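PDB 7KWD: alkaline phosphatase from Thermus thermophilus, which probably hydrolyses phosphate monoesters as a homodimeric zinc- and magnesium-dependent enzyme of the alkaline phosphatase family. Local coordinates for residues 59-62 with 66-69; 142-147 with 167-172; 195-200 with 205-210; 335-340 with 418-423. All blocks are in the same frame, centred on the assembly; numbering follows the deposited sequence.

Contact 1 (59-62 with 66-69); sequences AYAR and GRVL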
loop_
_atom_site.group_PDB
_atom_site.type_symbol
_atom_site.label_atom_id
_atom_site.label_comp_id
_atom_site.label_asym_id
_atom_site.label_seq_id
_atom_site.Cartn_x
_atom_site.Cartn_y
_atom_site.Cartn_z
ATOM N N ALA A 59 -4.840 -1.544 -13.735
ATOM C CA ALA A 59 -4.132 -2.054 -14.896
ATOM C C ALA A 59 -5.013 -2.992 -15.687
ATOM O O ALA A 59 -5.052 -2.926 -16.920
ATOM C CB ALA A 59 -2.854 -2.771 -14.459
ATOM N N TYR A 60 -5.747 -3.863 -14.994
ATOM C CA TYR A 60 -6.571 -4.837 -15.698
ATOM C C TYR A 60 -7.631 -4.142 -16.549
ATOM O O TYR A 60 -7.874 -4.515 -17.699
ATOM C CB TYR A 60 -7.214 -5.792 -14.698
ATOM C CG TYR A 60 -7.916 -6.961 -15.375
ATOM C CD1 TYR A 60 -9.223 -6.860 -15.772
ATOM C CD2 TYR A 60 -7.240 -8.156 -15.656
ATOM C CE1 TYR A 60 -9.855 -7.903 -16.421
ATOM C CE2 TYR A 60 -7.891 -9.216 -16.295
ATOM C CZ TYR A 60 -9.176 -9.082 -16.676
ATOM O OH TYR A 60 -9.830 -10.112 -17.333
ATOM N N ALA A 61 -8.314 -3.153 -15.981
ATOM C CA ALA A 61 -9.339 -2.454 -16.751
ATOM C C ALA A 61 -8.743 -1.839 -18.024
ATOM O O ALA A 61 -9.305 -1.970 -19.119
ATOM C CB ALA A 61 -10.008 -1.395 -15.870
ATOM N N ARG A 62 -7.599 -1.168 -17.900
ATOM C CA ARG A 62 -7.014 -0.516 -19.064
ATOM C C ARG A 62 -6.500 -1.550 -20.054
ATOM O O ARG A 62 -6.885 -1.552 -21.229
ATOM C CB ARG A 62 -5.885 0.417 -18.644
ATOM C CG ARG A 62 -6.375 1.782 -18.150
ATOM C CD ARG A 62 -5.274 2.493 -17.301
ATOM N NE ARG A 62 -5.634 3.883 -17.006
ATOM C CZ ARG A 62 -5.499 4.884 -17.865
ATOM N NH1 ARG A 62 -5.002 4.697 -19.093
ATOM N NH2 ARG A 62 -5.887 6.089 -17.503
ATOM N N GLY A 66 -9.655 -2.407 -22.003
ATOM C CA GLY A 66 -9.584 -1.149 -22.749
ATOM C C GLY A 66 -10.437 -0.044 -22.176
ATOM O O GLY A 66 -11.012 0.756 -22.928
ATOM N N ARG A 67 -10.528 0.036 -20.846
ATOM C CA ARG A 67 -11.348 1.053 -20.174
ATOM C C ARG A 67 -10.595 1.585 -18.959
ATOM O O ARG A 67 -9.788 0.875 -18.342
ATOM C CB ARG A 67 -12.702 0.471 -19.714
ATOM C CG ARG A 67 -12.466 -0.704 -18.720
ATOM C CD ARG A 67 -13.701 -1.395 -18.175
ATOM N NE ARG A 67 -14.093 -0.729 -16.953
ATOM C CZ ARG A 67 -14.265 -1.314 -15.780
ATOM N NH1 ARG A 67 -14.106 -2.622 -15.612
ATOM N NH2 ARG A 67 -14.637 -0.559 -14.757
ATOM N N VAL A 68 -10.909 2.817 -18.582
ATOM C CA VAL A 68 -10.408 3.396 -17.341
ATOM C C VAL A 68 -11.373 3.050 -16.211
ATOM O O VAL A 68 -12.555 3.364 -16.287
ATOM C CB VAL A 68 -10.240 4.908 -17.462
ATOM C CG1 VAL A 68 -9.723 5.494 -16.167
ATOM C CG2 VAL A 68 -9.316 5.206 -18.628
ATOM N N LEU A 69 -10.860 2.409 -15.166
ATOM C CA LEU A 69 -11.628 2.109 -13.976
ATOM C C LEU A 69 -12.298 3.354 -13.413
ATOM O O LEU A 69 -11.672 4.408 -13.289
ATOM C CB LEU A 69 -10.647 1.513 -12.961
ATOM C CG LEU A 69 -11.118 0.703 -11.776
ATOM C CD1 LEU A 69 -11.619 -0.633 -12.219
ATOM C CD2 LEU A 69 -9.948 0.549 -10.828
#

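Contact 2 (142-147 with 167-172); sequences TTVTHA and EQYLEF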
loop_
_atom_site.group_PDB
_atom_site.type_symbol
_atom_site.label_atom_id
_atom_site.label_comp_id
_atom_site.label_asym_id
_atom_site.label_seq_id
_atom_site.Cartn_x
_atom_site.Cartn_y
_atom_site.Cartn_z
ATOM N N THR A 142 -21.350 -9.553 2.037
ATOM C CA THR A 142 -21.227 -10.469 3.154
ATOM C C THR A 142 -22.619 -10.867 3.641
ATOM O O THR A 142 -23.644 -10.369 3.147
ATOM C CB THR A 142 -20.431 -9.838 4.304
ATOM O OG1 THR A 142 -21.182 -8.742 4.848
ATOM C CG2 THR A 142 -19.055 -9.329 3.834
ATOM N N THR A 143 -22.660 -11.746 4.655
ATOM C CA THR A 143 -23.871 -11.898 5.449
ATOM C C THR A 143 -24.341 -10.514 5.868
ATOM O O THR A 143 -23.537 -9.636 6.195
ATOM C CB THR A 143 -23.637 -12.770 6.684
ATOM O OG1 THR A 143 -22.536 -12.250 7.414
ATOM C CG2 THR A 143 -23.342 -14.221 6.276
ATOM N N VAL A 144 -25.655 -10.302 5.804
ATOM C CA VAL A 144 -26.176 -8.964 6.011
ATOM C C VAL A 144 -25.952 -8.503 7.441
ATOM O O VAL A 144 -25.924 -7.290 7.707
ATOM C CB VAL A 144 -27.656 -8.960 5.595
ATOM C CG1 VAL A 144 -28.519 -9.719 6.646
ATOM C CG2 VAL A 144 -28.112 -7.539 5.417
ATOM N N THR A 145 -25.763 -9.452 8.359
ATOM C CA THR A 145 -25.520 -9.242 9.778
ATOM C C THR A 145 -24.018 -9.138 10.101
ATOM O O THR A 145 -23.628 -9.101 11.276
ATOM C CB THR A 145 -26.141 -10.429 10.548
ATOM O OG1 THR A 145 -25.664 -11.632 9.919
ATOM C CG2 THR A 145 -27.659 -10.457 10.488
ATOM N N HIS A 146 -23.167 -9.103 9.092
ATOM C CA HIS A 146 -21.731 -9.074 9.325
ATOM C C HIS A 146 -21.300 -7.735 9.926
ATOM O O HIS A 146 -22.085 -6.798 10.080
ATOM C CB HIS A 146 -21.006 -9.373 8.018
ATOM C CG HIS A 146 -19.703 -10.085 8.186
ATOM N ND1 HIS A 146 -18.513 -9.553 7.734
ATOM C CD2 HIS A 146 -19.403 -11.305 8.710
ATOM C CE1 HIS A 146 -17.532 -10.403 7.993
ATOM N NE2 HIS A 146 -18.044 -11.474 8.581
ATOM N N ALA A 147 -20.022 -7.680 10.309
ATOM C CA ALA A 147 -19.553 -6.618 11.196
ATOM C C ALA A 147 -19.714 -5.241 10.579
ATOM O O ALA A 147 -20.109 -4.293 11.264
ATOM C CB ALA A 147 -18.090 -6.834 11.545
ATOM N N GLU A 167 -31.969 -10.607 14.946
ATOM C CA GLU A 167 -33.091 -10.159 15.751
ATOM C C GLU A 167 -32.982 -8.662 16.013
ATOM O O GLU A 167 -33.978 -7.926 15.970
ATOM C CB GLU A 167 -33.136 -10.924 17.092
ATOM C CG GLU A 167 -33.321 -12.446 17.040
ATOM C CD GLU A 167 -33.014 -13.094 18.399
ATOM O OE1 GLU A 167 -33.432 -12.537 19.417
ATOM O OE2 GLU A 167 -32.320 -14.121 18.462
ATOM N N GLN A 168 -31.772 -8.198 16.317
ATOM C CA GLN A 168 -31.563 -6.767 16.536
ATOM C C GLN A 168 -31.910 -5.955 15.289
ATOM O O GLN A 168 -32.405 -4.831 15.394
ATOM C CB GLN A 168 -30.119 -6.536 16.959
ATOM C CG GLN A 168 -29.792 -7.082 18.352
ATOM C CD GLN A 168 -28.331 -6.883 18.690
ATOM O OE1 GLN A 168 -27.498 -7.733 18.379
ATOM N NE2 GLN A 168 -28.014 -5.757 19.325
ATOM N N TYR A 169 -31.646 -6.512 14.095
ATOM C CA TYR A 169 -32.013 -5.834 12.850
ATOM C C TYR A 169 -33.519 -5.644 12.739
ATOM O O TYR A 169 -34.002 -4.572 12.318
ATOM C CB TYR A 169 -31.513 -6.648 11.658
ATOM C CG TYR A 169 -30.081 -6.440 11.276
ATOM C CD1 TYR A 169 -29.183 -5.769 12.115
ATOM C CD2 TYR A 169 -29.631 -6.866 10.047
ATOM C CE1 TYR A 169 -27.870 -5.568 11.717
ATOM C CE2 TYR A 169 -28.330 -6.674 9.646
ATOM C CZ TYR A 169 -27.448 -6.026 10.484
ATOM O OH TYR A 169 -26.143 -5.849 10.044
ATOM N N LEU A 170 -34.289 -6.684 13.091
ATOM C CA LEU A 170 -35.743 -6.557 13.083
ATOM C C LEU A 170 -36.198 -5.434 14.007
ATOM O O LEU A 170 -37.069 -4.642 13.649
ATOM C CB LEU A 170 -36.378 -7.885 13.499
ATOM C CG LEU A 170 -37.904 -7.950 13.604
ATOM C CD1 LEU A 170 -38.592 -7.638 12.263
ATOM C CD2 LEU A 170 -38.348 -9.332 14.127
ATOM N N GLU A 171 -35.623 -5.361 15.211
ATOM C CA GLU A 171 -36.032 -4.331 16.159
ATOM C C GLU A 171 -35.551 -2.957 15.709
ATOM O O GLU A 171 -36.274 -1.964 15.848
ATOM C CB GLU A 171 -35.499 -4.658 17.558
ATOM C CG GLU A 171 -36.042 -3.720 18.650
ATOM C CD GLU A 171 -35.342 -3.928 19.980
ATOM O OE1 GLU A 171 -34.590 -4.929 20.092
ATOM O OE2 GLU A 171 -35.532 -3.092 20.905
ATOM N N PHE A 172 -34.346 -2.877 15.127
ATOM C CA PHE A 172 -33.868 -1.586 14.634
ATOM C C PHE A 172 -34.775 -1.049 13.541
ATOM O O PHE A 172 -35.112 0.142 13.527
ATOM C CB PHE A 172 -32.431 -1.705 14.128
ATOM C CG PHE A 172 -31.857 -0.390 13.638
ATOM C CD1 PHE A 172 -31.497 0.616 14.533
ATOM C CD2 PHE A 172 -31.714 -0.150 12.285
ATOM C CE1 PHE A 172 -30.975 1.840 14.067
ATOM C CE2 PHE A 172 -31.194 1.076 11.804
ATOM C CZ PHE A 172 -30.830 2.065 12.697
#

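Contact 3 (195-200 with 205-210); sequences DLYAAF and YGVVRT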
loop_
_atom_site.group_PDB
_atom_site.type_symbol
_atom_site.label_atom_id
_atom_site.label_comp_id
_atom_site.label_asym_id
_atom_site.label_seq_id
_atom_site.Cartn_x
_atom_site.Cartn_y
_atom_site.Cartn_z
ATOM N N ASP A 195 -38.660 -18.610 12.937
ATOM C CA ASP A 195 -38.812 -18.127 11.546
ATOM C C ASP A 195 -38.727 -16.596 11.547
ATOM O O ASP A 195 -39.734 -15.886 11.611
ATOM C CB ASP A 195 -40.121 -18.623 10.931
ATOM C CG ASP A 195 -40.286 -18.241 9.449
ATOM O OD1 ASP A 195 -39.531 -17.372 8.969
ATOM O OD2 ASP A 195 -41.173 -18.829 8.755
ATOM N N LEU A 196 -37.499 -16.065 11.474
ATOM C CA LEU A 196 -37.347 -14.613 11.480
ATOM C C LEU A 196 -37.913 -13.980 10.216
ATOM O O LEU A 196 -38.352 -12.825 10.242
ATOM C CB LEU A 196 -35.882 -14.227 11.604
ATOM C CG LEU A 196 -35.380 -13.609 12.884
ATOM C CD1 LEU A 196 -34.054 -12.879 12.490
ATOM C CD2 LEU A 196 -36.305 -12.684 13.559
ATOM N N TYR A 197 -37.914 -14.709 9.100
ATOM C CA TYR A 197 -38.533 -14.167 7.896
ATOM C C TYR A 197 -39.971 -13.794 8.168
ATOM O O TYR A 197 -40.424 -12.692 7.825
ATOM C CB TYR A 197 -38.455 -15.172 6.756
ATOM C CG TYR A 197 -37.049 -15.280 6.184
ATOM C CD1 TYR A 197 -36.437 -14.201 5.564
ATOM C CD2 TYR A 197 -36.340 -16.450 6.287
ATOM C CE1 TYR A 197 -35.170 -14.295 5.068
ATOM C CE2 TYR A 197 -35.082 -16.563 5.768
ATOM C CZ TYR A 197 -34.498 -15.481 5.169
ATOM O OH TYR A 197 -33.235 -15.602 4.655
ATOM N N ALA A 198 -40.702 -14.707 8.808
ATOM C CA ALA A 198 -42.097 -14.441 9.132
ATOM C C ALA A 198 -42.216 -13.203 9.999
ATOM O O ALA A 198 -43.136 -12.403 9.820
ATOM C CB ALA A 198 -42.726 -15.650 9.836
ATOM N N ALA A 199 -41.283 -13.028 10.946
ATOM C CA ALA A 199 -41.364 -11.883 11.848
ATOM C C ALA A 199 -41.103 -10.574 11.105
ATOM O O ALA A 199 -41.745 -9.555 11.380
ATOM C CB ALA A 199 -40.381 -12.062 13.001
ATOM N N PHE A 200 -40.173 -10.582 10.147
ATOM C CA PHE A 200 -39.997 -9.401 9.309
ATOM C C PHE A 200 -41.240 -9.142 8.473
ATOM O O PHE A 200 -41.698 -8.002 8.346
ATOM C CB PHE A 200 -38.778 -9.575 8.407
ATOM C CG PHE A 200 -37.444 -9.147 9.034
ATOM C CD1 PHE A 200 -36.737 -10.005 9.856
ATOM C CD2 PHE A 200 -36.883 -7.905 8.736
ATOM C CE1 PHE A 200 -35.505 -9.641 10.398
ATOM C CE2 PHE A 200 -35.674 -7.530 9.275
ATOM C CZ PHE A 200 -34.973 -8.406 10.106
ATOM N N TYR A 205 -42.099 -5.918 5.906
ATOM C CA TYR A 205 -41.044 -6.114 4.930
ATOM C C TYR A 205 -41.468 -7.074 3.833
ATOM O O TYR A 205 -42.076 -8.113 4.101
ATOM C CB TYR A 205 -39.787 -6.683 5.588
ATOM C CG TYR A 205 -39.030 -5.746 6.476
ATOM C CD1 TYR A 205 -39.405 -5.567 7.792
ATOM C CD2 TYR A 205 -37.896 -5.083 6.016
ATOM C CE1 TYR A 205 -38.685 -4.722 8.635
ATOM C CE2 TYR A 205 -37.166 -4.253 6.849
ATOM C CZ TYR A 205 -37.580 -4.069 8.162
ATOM O OH TYR A 205 -36.878 -3.221 8.994
ATOM N N GLY A 206 -41.117 -6.725 2.596
ATOM C CA GLY A 206 -41.073 -7.692 1.523
ATOM C C GLY A 206 -39.816 -8.521 1.670
ATOM O O GLY A 206 -38.723 -7.982 1.874
ATOM N N VAL A 207 -39.976 -9.840 1.623
ATOM C CA VAL A 207 -38.874 -10.769 1.803
ATOM C C VAL A 207 -38.553 -11.361 0.447
ATOM O O VAL A 207 -39.435 -11.926 -0.212
ATOM C CB VAL A 207 -39.228 -11.871 2.809
ATOM C CG1 VAL A 207 -38.061 -12.787 2.999
ATOM C CG2 VAL A 207 -39.623 -11.263 4.135
ATOM N N VAL A 208 -37.295 -11.247 0.039
ATOM C CA VAL A 208 -36.847 -11.722 -1.260
ATOM C C VAL A 208 -35.611 -12.573 -1.049
ATOM O O VAL A 208 -34.791 -12.301 -0.171
ATOM C CB VAL A 208 -36.540 -10.570 -2.257
ATOM C CG1 VAL A 208 -37.859 -9.969 -2.800
ATOM C CG2 VAL A 208 -35.649 -9.522 -1.593
ATOM N N ARG A 209 -35.458 -13.575 -1.883
ATOM C CA ARG A 209 -34.399 -14.554 -1.665
ATOM C C ARG A 209 -33.654 -14.893 -2.935
ATOM O O ARG A 209 -32.691 -15.666 -2.869
ATOM C CB ARG A 209 -34.983 -15.860 -1.074
ATOM C CG ARG A 209 -35.773 -15.712 0.229
ATOM C CD ARG A 209 -36.228 -17.107 0.694
ATOM N NE ARG A 209 -36.754 -17.152 2.048
ATOM C CZ ARG A 209 -37.955 -16.706 2.412
ATOM N NH1 ARG A 209 -38.776 -16.116 1.524
ATOM N NH2 ARG A 209 -38.327 -16.844 3.681
ATOM N N THR A 210 -34.055 -14.344 -4.073
ATOM C CA THR A 210 -33.364 -14.553 -5.330
ATOM C C THR A 210 -33.254 -13.240 -6.083
ATOM O O THR A 210 -34.003 -12.292 -5.811
ATOM C CB THR A 210 -34.110 -15.526 -6.251
ATOM O OG1 THR A 210 -35.329 -14.901 -6.689
ATOM C CG2 THR A 210 -34.454 -16.784 -5.514
#

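Contact 4 (335-340 with 418-423); sequences SSQGVD and AQKPDR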
loop_
_atom_site.group_PDB
_atom_site.type_symbol
_atom_site.label_atom_id
_atom_site.label_comp_id
_atom_site.label_asym_id
_atom_site.label_seq_id
_atom_site.Cartn_x
_atom_site.Cartn_y
_atom_site.Cartn_z
ATOM N N SER A 335 6.529 -7.629 -16.067
ATOM C CA SER A 335 5.654 -7.631 -14.893
ATOM C C SER A 335 4.176 -7.584 -15.251
ATOM O O SER A 335 3.338 -8.042 -14.455
ATOM C CB SER A 335 6.003 -6.448 -13.988
ATOM O OG SER A 335 7.353 -6.538 -13.527
ATOM N N SER A 336 3.821 -7.043 -16.424
ATOM C CA SER A 336 2.403 -6.975 -16.772
ATOM C C SER A 336 1.791 -8.319 -17.164
ATOM O O SER A 336 0.560 -8.411 -17.262
ATOM C CB SER A 336 2.169 -5.983 -17.911
ATOM O OG SER A 336 2.598 -4.684 -17.535
ATOM N N GLN A 337 2.596 -9.364 -17.366
ATOM C CA GLN A 337 2.032 -10.670 -17.717
ATOM C C GLN A 337 1.065 -11.157 -16.652
ATOM O O GLN A 337 0.040 -11.772 -16.966
ATOM C CB GLN A 337 3.153 -11.691 -17.909
ATOM C CG GLN A 337 4.002 -11.477 -19.149
ATOM C CD GLN A 337 3.153 -11.435 -20.396
ATOM O OE1 GLN A 337 2.492 -12.411 -20.739
ATOM N NE2 GLN A 337 3.136 -10.288 -21.054
ATOM N N GLY A 338 1.362 -10.877 -15.382
ATOM C CA GLY A 338 0.480 -11.328 -14.318
ATOM C C GLY A 338 -0.928 -10.784 -14.435
ATOM O O GLY A 338 -1.880 -11.407 -13.970
ATOM N N VAL A 339 -1.071 -9.597 -15.016
ATOM C CA VAL A 339 -2.391 -9.037 -15.254
ATOM C C VAL A 339 -3.103 -9.831 -16.333
ATOM O O VAL A 339 -4.274 -10.201 -16.196
ATOM C CB VAL A 339 -2.258 -7.548 -15.631
ATOM C CG1 VAL A 339 -3.578 -6.957 -16.067
ATOM C CG2 VAL A 339 -1.657 -6.728 -14.421
ATOM N N ASP A 340 -2.416 -10.077 -17.452
ATOM C CA ASP A 340 -3.010 -10.901 -18.496
ATOM C C ASP A 340 -3.436 -12.246 -17.947
ATOM O O ASP A 340 -4.516 -12.747 -18.271
ATOM C CB ASP A 340 -2.028 -11.115 -19.635
ATOM C CG ASP A 340 -1.598 -9.835 -20.291
ATOM O OD1 ASP A 340 -2.386 -8.859 -20.290
ATOM O OD2 ASP A 340 -0.466 -9.820 -20.809
ATOM N N ALA A 418 11.110 -17.506 -14.210
ATOM C CA ALA A 418 11.626 -16.212 -13.801
ATOM C C ALA A 418 11.862 -15.267 -14.973
ATOM O O ALA A 418 12.036 -14.077 -14.747
ATOM C CB ALA A 418 12.935 -16.399 -13.039
ATOM N N GLN A 419 11.885 -15.772 -16.213
ATOM C CA GLN A 419 12.142 -14.913 -17.362
ATOM C C GLN A 419 10.868 -14.220 -17.803
ATOM O O GLN A 419 10.903 -13.079 -18.276
ATOM C CB GLN A 419 12.708 -15.711 -18.550
ATOM C CG GLN A 419 14.057 -16.380 -18.291
ATOM C CD GLN A 419 15.061 -15.451 -17.611
ATOM O OE1 GLN A 419 15.766 -15.848 -16.673
ATOM N NE2 GLN A 419 15.123 -14.201 -18.082
ATOM N N LYS A 420 9.749 -14.922 -17.685
ATOM C CA LYS A 420 8.432 -14.444 -18.086
ATOM C C LYS A 420 7.387 -15.211 -17.285
ATOM O O LYS A 420 7.358 -16.442 -17.344
ATOM C CB LYS A 420 8.230 -14.629 -19.583
ATOM C CG LYS A 420 7.134 -13.767 -20.167
ATOM C CD LYS A 420 7.183 -13.820 -21.694
ATOM C CE LYS A 420 6.072 -13.013 -22.355
ATOM N NZ LYS A 420 5.961 -13.300 -23.821
ATOM N N PRO A 421 6.560 -14.534 -16.484
ATOM C CA PRO A 421 5.594 -15.263 -15.648
ATOM C C PRO A 421 4.785 -16.269 -16.450
ATOM O O PRO A 421 4.187 -15.941 -17.483
ATOM C CB PRO A 421 4.709 -14.147 -15.068
ATOM C CG PRO A 421 5.655 -13.014 -14.876
ATOM C CD PRO A 421 6.680 -13.117 -16.057
ATOM N N ASP A 422 4.808 -17.520 -15.978
ATOM C CA ASP A 422 3.898 -18.549 -16.458
ATOM C C ASP A 422 2.620 -18.593 -15.649
ATOM O O ASP A 422 1.606 -19.115 -16.127
ATOM C CB ASP A 422 4.568 -19.925 -16.420
ATOM C CG ASP A 422 5.099 -20.303 -15.033
ATOM O OD1 ASP A 422 5.619 -19.424 -14.294
ATOM O OD2 ASP A 422 5.012 -21.510 -14.703
ATOM N N ARG A 423 2.662 -18.079 -14.429
ATOM C CA ARG A 423 1.507 -17.897 -13.564
ATOM C C ARG A 423 1.626 -16.518 -12.947
ATOM O O ARG A 423 2.715 -15.921 -12.946
ATOM C CB ARG A 423 1.446 -18.996 -12.499
ATOM C CG ARG A 423 1.718 -20.383 -13.073
ATOM C CD ARG A 423 2.228 -21.239 -11.964
ATOM N NE ARG A 423 2.152 -22.655 -12.276
ATOM C CZ ARG A 423 2.593 -23.597 -11.455
ATOM N NH1 ARG A 423 3.149 -23.249 -10.302
ATOM N NH2 ARG A 423 2.490 -24.875 -11.785
#

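Contact 1 (59-62 with 66-69)
Ala61 and Arg67 meet where helix 51-65 ends and the chain turns back. Backbone bonds come first. Arg67 N donates to Ala61 O at 2.9 Å, nearly straight at 171°, but from above the carbonyl plane. Gly66 N gives a weak bond to Arg62 O at 3.0 Å. Gly66, with its positive phi of 53°, is where the chain leaves the helical path.

Ala61 CB makes the apolar contacts. It lies 3.8 Å from Arg67 CG and 4.1 Å from Leu69 CD1. Arg67 CG sits between its backbone N and carbonyl carbon (chi1 60°), which brings it next to the alanine.

Arg62 extends beside Val68 and points the same way. Val68 CG2 lies 3.7 Å from Arg62 NH2, over one face of the guanidinium. Arg62 NH2 also forms a salt bridge with Glu72. Arg67 NH2 forms a salt bridge with Asp294, and Arg67 NH1 a hydrogen bond with Gln65.

Gly66 and Val68 make backbone bonds to the second subunit, whose Pro20 packs on Arg62. The chemistry implies a helix end closed by backbone bonds, with the Arg62 charge met on helix 70-75 and that of Arg67 on helix 283-306.

Contact 2 (142-147 with 167-172)
Tyr169 reaches from helix 162-172 to the loop 142-147 and ends on Val144. Its CB already points toward the loop. CG stands anti to the carbonyl carbon (chi1 -83°), and the ring then reaches across to the loop. Tyr169 OH donates to Val144 O at 2.8 Å. The hydroxyl lies in the carbonyl plane, on a lone pair, with a C=O...donor angle of 134°. Val144 O in turn sits at the edge of the ring and near its plane. This bond satisfies a buried carbonyl and fixes the end of the ring.

Thr145 CG2 lies over one face of the ring, offset toward Tyr169 CE2 at 3.9 Å, with the two side chains slanted across each other. Val144 CG1 comes up beyond the ring edge, 4.3 Å from Tyr169 CE2. Thr145 OG1 turns to a different partner, Glu162, which also takes the hydroxyl of Thr143.

The loop contains a type I beta turn from Thr143 to His146. Thr143 O accepts from His146 N at 3.0 Å and from Thr142 OG1 at 2.9 Å, on opposite faces of its plane. The turn leads to His146, a predicted magnesium ligand. Its side chain stands about 4 Å from the bound magnesium ion without coordinating it here; Asp47, Thr148 and Glu270 hold the ion.

Around the tyrosine, Pro149, Ala150 and Val153 of helix 147-153 pack on the ring, and Tyr177 of strand 176-178 stacks with it. The contact thus joins helix 162-172 to the loop between strand 135-140 and helix 147-153.

Contact 3 (195-200 with 205-210)
A tight helix-to-strand connection brings Phe200 and Tyr205 together, where helix 196-202 turns into strand 206-208. Tyr205 N donates to Phe200 O at 3.2 Å, from above the carbonyl plane. The two rings form a T-shaped pair. The edge of Phe200 points at the face of Tyr205, with centroids 4.9 Å apart and planes at 70°. Phe200 CD2 sits over the centre of the Tyr205 ring, 3.6 Å from Tyr205 CD1. Tyr205 OH is bonded to Ala174 O, so the ring that receives the edge is held at its far end too.

The strand lies at the margin of the sheet region and pairs in parallel with strand 222-225. The helix covers one side of this pair, and Leu223 touches both Tyr197 and Phe200. Tyr177 of strand 176-178 packs on Phe200 and Tyr205.

Further along, Tyr197 meets alternate residues of the strand segment. Val207 CG1 comes within 3.3 Å of Tyr197 CD1, a tight approach, with the side chains nearly perpendicular. CG1 is anti to the Val207 backbone N (chi1 -178°), and that puts this methyl against the ring. Arg209 then lies over one ring face in a cation-pi contact. Its CZ is 4.2 Å from the Tyr197 centroid, and its NH2 is 3.2 Å from Tyr197 CG. The guanidinium is tilted 53° from the ring plane. Tyr197 OH bonds to Asp182. At the start of the helix, Asp195 is the N-cap, and Ala198 N donates to Asp195 OD1 at 2.9 Å.

Contact 4 (335-340 with 418-423)
This is a small van der Waals contact between the short helix 337-340 and the loop 418-423, on the periphery of the subunit. Gln337 faces the loop. Its CB lies 4.1 Å from Pro421 CB and equally close to Pro421 CG, so the proline ring lies against the base of the glutamine side chain.

Lys420 covers the outer part. Its chain is extended beyond CG and crosses Gln337 at a slant. Lys420 CG is 4.0 Å from Gln337 CG, and Lys420 CE is 3.9 Å from Gln337 CD. The glutamine bends at chi2 (-55°), which carries its amide to the CE methylene next to the lysine NZ. The touching is therefore mainly aliphatic, and Lys420 is exposed to solvent while Pro421 is buried.

Polar ties lie to the sides. Ser335 O accepts from Asn425, just past the segment 418-423, and Asp340 pairs with Arg63 and Arg64 near the end of helix 51-65. Ser336 OG bonds to Tyr91 N of the second subunit. The result is a peripheral loop-on-helix contact beside the subunit interface of this dimeric phosphatase, where a proline and two long side chains fit the chain leading to strand 426-428 against a short helix.

How the contacts relate
From the N terminus, contact 1 comes first and closes the short turn between helices 51-65 and 70-75. Contact 2 follows, spanning the 19 residues from the loop after strand 135-140 to helix 162-172. Contact 3 closes the turn from helix 196-202 to strand 206-208. Contact 4 spans 77 residues, from helix 337-340 to the loop before strand 426-428. All four are in series; none nests or crosses. Contacts 2 and 3 touch through Leu170 and Phe200, joining helices 162-172 and 196-202. Contacts 1 and 4 touch through Tyr60 and Val339, and both meet the second subunit. Contacts 1 and 2 lie on opposite sides of the chain's centre, their centres about 36 Å apart.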